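PDB 7KFL: myosin-17 from Arabidopsis thaliana, which is a plant class XI myosin, probably an actin-based transport motor, whose globular tail, the part modelled here, is the cargo-binding domain. Local coordinates for residues L74-L78 against I166-I170; L92-A97 against Y150-L154. One frame throughout, in Å; residues are numbered along the deposited sequence.

Interaction 1. Residues L74-L78 against I166-I170; sequences LAYWL and IYGMI
Leu74 to Leu78 and Ile166 to Ile170 are each a little over one helical turn, and they run roughly antiparallel: their N-to-C directions differ by 146° and the axes of the two short segments approach to 9.5 Å. The alpha carbons come nearest at Leu74 and Ile166, with CA to CA 6.0 Å. No hydrogen bond crosses; apolar side chains make the join. Leu74 has the largest share. Its CG lies anti to the carbonyl carbon (chi1 -85°), which sends the two methyls across to the other helix: CD2 meets CG2 of Ile166 at 3.7 Å, the two side chains sliding past each other in opposite directions, while CD1 rests 3.9 Å from CB of Met169, whose chain crosses that of Leu74 at about a right angle. SD of Met169 passes near Leu74 CD2, and the bend at chi3 brings CE to the same methyl. One turn on from Ile166, Ile170 lays CG1 3.7 Å from CB of Leu74 and gives CD1 to CD2 of Leu78. These turns belong to helices 71-89 and 150-186 of the mostly helical globular tail, and helix 53-65 closes over the same core, its Ile65 touching both Leu74 and Ile166. Ile166 splits its two branches: CG2 lies 3.8 Å from CB of Leu78, and CD1 reaches CB of Trp77 at 3.9 Å. An alanine at Ile166 would keep neither branch and would probably open a gap between Leu74, Trp77 and Leu78. Leu78 turns its CG anti to the backbone N (chi1 180°), and CD1 comes to rest against the backbone and CB of Tyr167; Leu238 of helix 236-260 also packs on this leucine.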
loop_
_atom_site.group_PDB
_atom_site.type_symbol
_atom_site.label_atom_id
_atom_site.label_comp_id
_atom_site.label_asym_id
_atom_site.label_seq_id
_atom_site.Cartn_x
_atom_site.Cartn_y
_atom_site.Cartn_z
ATOM N N LEU A 74 -2.657 14.102 -4.383
ATOM C CA LEU A 74 -2.536 12.665 -4.762
ATOM C C LEU A 74 -3.781 11.897 -4.308
ATOM O O LEU A 74 -4.335 11.142 -5.127
ATOM C CB LEU A 74 -1.275 12.056 -4.142
ATOM C CG LEU A 74 0.016 12.254 -4.936
ATOM C CD1 LEU A 74 1.227 11.928 -4.079
ATOM C CD2 LEU A 74 0.014 11.410 -6.201
ATOM N N ALA A 75 -4.185 12.061 -3.047
ATOM C CA ALA A 75 -5.387 11.426 -2.455
ATOM C C ALA A 75 -6.627 11.846 -3.253
ATOM O O ALA A 75 -7.491 10.980 -3.519
ATOM C CB ALA A 75 -5.507 11.804 -0.997
ATOM N N TYR A 76 -6.687 13.127 -3.634
ATOM C CA TYR A 76 -7.772 13.740 -4.445
ATOM C C TYR A 76 -7.863 13.034 -5.801
ATOM O O TYR A 76 -8.960 12.576 -6.173
ATOM C CB TYR A 76 -7.530 15.241 -4.629
ATOM C CG TYR A 76 -8.611 15.952 -5.403
ATOM C CD1 TYR A 76 -9.847 16.211 -4.828
ATOM C CD2 TYR A 76 -8.410 16.358 -6.712
ATOM C CE1 TYR A 76 -10.852 16.857 -5.532
ATOM C CE2 TYR A 76 -9.403 17.005 -7.431
ATOM C CZ TYR A 76 -10.629 17.256 -6.839
ATOM O OH TYR A 76 -11.614 17.891 -7.540
ATOM N N TRP A 77 -6.733 12.942 -6.509
ATOM C CA TRP A 77 -6.661 12.412 -7.898
ATOM C C TRP A 77 -6.693 10.879 -7.908
ATOM O O TRP A 77 -7.024 10.319 -8.967
ATOM C CB TRP A 77 -5.442 12.975 -8.641
ATOM C CG TRP A 77 -5.708 14.333 -9.208
ATOM C CD1 TRP A 77 -5.040 15.492 -8.942
ATOM C CD2 TRP A 77 -6.766 14.680 -10.118
ATOM N NE1 TRP A 77 -5.593 16.531 -9.641
ATOM C CE2 TRP A 77 -6.655 16.064 -10.369
ATOM C CE3 TRP A 77 -7.785 13.958 -10.749
ATOM C CZ2 TRP A 77 -7.527 16.732 -11.226
ATOM C CZ3 TRP A 77 -8.644 14.619 -11.599
ATOM C CH2 TRP A 77 -8.515 15.987 -11.832
ATOM N N LEU A 78 -6.386 10.224 -6.787
ATOM C CA LEU A 78 -6.607 8.761 -6.636
ATOM C C LEU A 78 -8.114 8.483 -6.676
ATOM O O LEU A 78 -8.542 7.646 -7.494
ATOM C CB LEU A 78 -5.997 8.258 -5.326
ATOM C CG LEU A 78 -6.173 6.760 -5.078
ATOM C CD1 LEU A 78 -5.127 5.964 -5.839
ATOM C CD2 LEU A 78 -6.117 6.438 -3.594
ATOM N N ILE A 166 -0.073 7.216 -9.102
ATOM C CA ILE A 166 -0.610 7.977 -7.936
ATOM C C ILE A 166 -0.646 7.042 -6.720
ATOM O O ILE A 166 -0.041 7.397 -5.691
ATOM C CB ILE A 166 -1.981 8.604 -8.273
ATOM C CG1 ILE A 166 -1.821 9.784 -9.236
ATOM C CG2 ILE A 166 -2.729 9.012 -7.011
ATOM C CD1 ILE A 166 -3.086 10.156 -9.978
ATOM N N TYR A 167 -1.300 5.881 -6.843
ATOM C CA TYR A 167 -1.334 4.817 -5.804
ATOM C C TYR A 167 0.086 4.560 -5.285
ATOM O O TYR A 167 0.284 4.529 -4.057
ATOM C CB TYR A 167 -1.920 3.515 -6.355
ATOM C CG TYR A 167 -1.745 2.328 -5.444
ATOM C CD1 TYR A 167 -0.598 1.551 -5.488
ATOM C CD2 TYR A 167 -2.721 1.985 -4.524
ATOM C CE1 TYR A 167 -0.429 0.461 -4.650
ATOM C CE2 TYR A 167 -2.571 0.894 -3.681
ATOM C CZ TYR A 167 -1.419 0.131 -3.741
ATOM O OH TYR A 167 -1.270 -0.935 -2.904
ATOM N N GLY A 168 1.031 4.362 -6.209
ATOM C CA GLY A 168 2.449 4.089 -5.913
ATOM C C GLY A 168 3.093 5.207 -5.111
ATOM O O GLY A 168 3.878 4.888 -4.204
ATOM N N MET A 169 2.772 6.467 -5.428
ATOM C CA MET A 169 3.391 7.676 -4.812
ATOM C C MET A 169 2.865 7.874 -3.384
ATOM O O MET A 169 3.684 8.200 -2.504
ATOM C CB MET A 169 3.111 8.929 -5.648
ATOM C CG MET A 169 4.044 9.063 -6.836
ATOM S SD MET A 169 3.347 10.069 -8.164
ATOM C CE MET A 169 3.778 11.713 -7.597
ATOM N N ILE A 170 1.559 7.689 -3.165
ATOM C CA ILE A 170 0.928 7.731 -1.810
ATOM C C ILE A 170 1.628 6.686 -0.930
ATOM O O ILE A 170 2.145 7.063 0.143
ATOM C CB ILE A 170 -0.599 7.508 -1.885
ATOM C CG1 ILE A 170 -1.312 8.708 -2.514
ATOM C CG2 ILE A 170 -1.173 7.179 -0.514
ATOM C CD1 ILE A 170 -2.765 8.456 -2.872
#

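Interaction 2. Residues L92-A97 against Y150-L154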
loop_
_atom_site.group_PDB
_atom_site.type_symbol
_atom_site.label_atom_id
_atom_site.label_comp_id
_atom_site.label_asym_id
_atom_site.label_seq_id
_atom_site.Cartn_x
_atom_site.Cartn_y
_atom_site.Cartn_z
ATOM N N LEU A 92 -16.787 2.323 -22.415
ATOM C CA LEU A 92 -16.003 2.155 -23.672
ATOM C C LEU A 92 -16.035 0.687 -24.118
ATOM O O LEU A 92 -15.526 -0.164 -23.368
ATOM C CB LEU A 92 -14.557 2.616 -23.449
ATOM C CG LEU A 92 -14.357 4.028 -22.895
ATOM C CD1 LEU A 92 -12.932 4.500 -23.142
ATOM C CD2 LEU A 92 -15.347 5.020 -23.487
ATOM N N LYS A 93 -16.620 0.415 -25.290
ATOM C CA LYS A 93 -16.491 -0.872 -26.029
ATOM C C LYS A 93 -15.242 -0.792 -26.915
ATOM O O LYS A 93 -15.079 0.231 -27.609
ATOM C CB LYS A 93 -17.728 -1.149 -26.890
ATOM C CG LYS A 93 -18.926 -1.765 -26.175
ATOM C CD LYS A 93 -20.140 -1.909 -27.083
ATOM C CE LYS A 93 -21.376 -2.454 -26.394
ATOM N NZ LYS A 93 -21.611 -3.884 -26.710
ATOM N N ALA A 94 -14.399 -1.830 -26.893
ATOM C CA ALA A 94 -13.114 -1.901 -27.630
ATOM C C ALA A 94 -13.383 -2.026 -29.135
ATOM O O ALA A 94 -14.342 -2.729 -29.512
ATOM C CB ALA A 94 -12.286 -3.056 -27.122
ATOM N N THR A 95 -12.556 -1.362 -29.952
ATOM C CA THR A 95 -12.627 -1.361 -31.439
ATOM C C THR A 95 -11.223 -1.573 -32.016
ATOM O O THR A 95 -10.238 -1.318 -31.293
ATOM C CB THR A 95 -13.256 -0.064 -31.970
ATOM O OG1 THR A 95 -12.414 1.036 -31.621
ATOM C CG2 THR A 95 -14.650 0.179 -31.431
ATOM N N GLY A 96 -11.149 -2.022 -33.273
ATOM C CA GLY A 96 -9.891 -2.255 -34.005
ATOM C C GLY A 96 -9.144 -3.464 -33.469
ATOM O O GLY A 96 -9.782 -4.525 -33.304
ATOM N N ALA A 97 -7.845 -3.301 -33.196
ATOM C CA ALA A 97 -6.911 -4.368 -32.769
ATOM C C ALA A 97 -7.522 -5.188 -31.625
ATOM O O ALA A 97 -7.522 -6.427 -31.731
ATOM C CB ALA A 97 -5.587 -3.760 -32.371
ATOM N N TYR A 150 -9.888 5.413 -31.124
ATOM C CA TYR A 150 -8.494 5.136 -30.680
ATOM C C TYR A 150 -8.032 6.164 -29.649
ATOM O O TYR A 150 -7.364 5.792 -28.690
ATOM C CB TYR A 150 -7.552 5.024 -31.884
ATOM C CG TYR A 150 -7.833 3.843 -32.782
ATOM C CD1 TYR A 150 -8.241 2.625 -32.257
ATOM C CD2 TYR A 150 -7.683 3.935 -34.158
ATOM C CE1 TYR A 150 -8.500 1.536 -33.070
ATOM C CE2 TYR A 150 -7.938 2.853 -34.986
ATOM C CZ TYR A 150 -8.350 1.651 -34.439
ATOM O OH TYR A 150 -8.606 0.577 -35.238
ATOM N N PRO A 151 -8.355 7.473 -29.780
ATOM C CA PRO A 151 -7.983 8.444 -28.750
ATOM C C PRO A 151 -8.507 8.075 -27.352
ATOM O O PRO A 151 -7.787 8.273 -26.387
ATOM C CB PRO A 151 -8.630 9.752 -29.229
ATOM C CG PRO A 151 -8.750 9.573 -30.726
ATOM C CD PRO A 151 -9.046 8.099 -30.917
ATOM N N ALA A 152 -9.729 7.538 -27.285
ATOM C CA ALA A 152 -10.455 7.200 -26.038
ATOM C C ALA A 152 -9.868 5.940 -25.390
ATOM O O ALA A 152 -9.791 5.905 -24.147
ATOM C CB ALA A 152 -11.924 7.029 -26.334
ATOM N N LEU A 153 -9.490 4.939 -26.191
ATOM C CA LEU A 153 -8.914 3.655 -25.699
ATOM C C LEU A 153 -7.510 3.909 -25.138
ATOM O O LEU A 153 -7.159 3.261 -24.127
ATOM C CB LEU A 153 -8.873 2.632 -26.838
ATOM C CG LEU A 153 -10.230 2.212 -27.403
ATOM C CD1 LEU A 153 -10.051 1.331 -28.629
ATOM C CD2 LEU A 153 -11.073 1.500 -26.354
ATOM N N LEU A 154 -6.747 4.808 -25.769
ATOM C CA LEU A 154 -5.401 5.237 -25.299
ATOM C C LEU A 154 -5.545 5.962 -23.958
ATOM O O LEU A 154 -4.665 5.779 -23.093
ATOM C CB LEU A 154 -4.753 6.155 -26.341
ATOM C CG LEU A 154 -3.346 6.648 -25.997
ATOM C CD1 LEU A 154 -2.358 5.493 -25.967
ATOM C CD2 LEU A 154 -2.883 7.717 -26.973
#
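Leu153 and Thr95 meet at the middle of this contact, where CD1 of the leucine lies 3.8 Å from OG1 of the threonine and just as near its carbonyl O. The other methyl of Leu153, CD2, turns to the loop backbone, 4.2 Å from CA of Ala94. Toward the outer end, Tyr150 presents an edge of its ring: CE1 stands 3.8 Å from Thr95 O, which lies in the ring plane, and OH approaches CA of Gly96 at 3.3 Å. Gly96 has a positive phi (71°), and its CA lies too close to the hydroxyl for a beta carbon on that side to fit easily. At the inner end Leu92 points its side chain at the helix, with CD1 3.6 Å from the carbonyl O of Ala152 and 4.2 Å from its CB. No hydrogen bond joins the two segments. The arrangement is a short strand, 92-93, and the loop running out from it, laid against the first turn of the long helix 150-186. The two are also joined through a two-stranded parallel sheet: strand 92-93 pairs with strand 146-147, just ahead of the helix, and Lys93 makes backbone hydrogen bonds with Val146 and Ala148. Thr95 is tied to the short link between strand 146-147 and the helix, for OG1 sits between the backbone N and the carbonyl carbon (chi1 64°) and is hydrogen-bonded to Ala148 O. Ala148 also touches Leu92 and Leu153. Behind the helix turn, Phe54 of helix 53-65 packs on Pro151 and Ala152, while Tyr150, Gly96 and Ala97 touch a neighbouring molecule in the crystal.

Helix 150-186 serves both contacts, lending its first turn to interaction 2 and a more central turn to interaction 1; the centres lie 26 Å apart and the nearest atoms about 14 Å. On the other side, helix 71-89 leads along the chain into strand 92-93. Interaction 1 is buried, two helices packed together through leucine, isoleucine and methionine side chains. Interaction 2 sits at the surface, its centre 30 Å from the centre of the chain, and there aliphatic groups and a tyrosine edge meet main-chain oxygens and a glycine. Neither has a hydrogen bond between its segments, but residues 92-97 are anchored by hydrogen bonds to strand 146-147 and Ala148, just ahead of the helix.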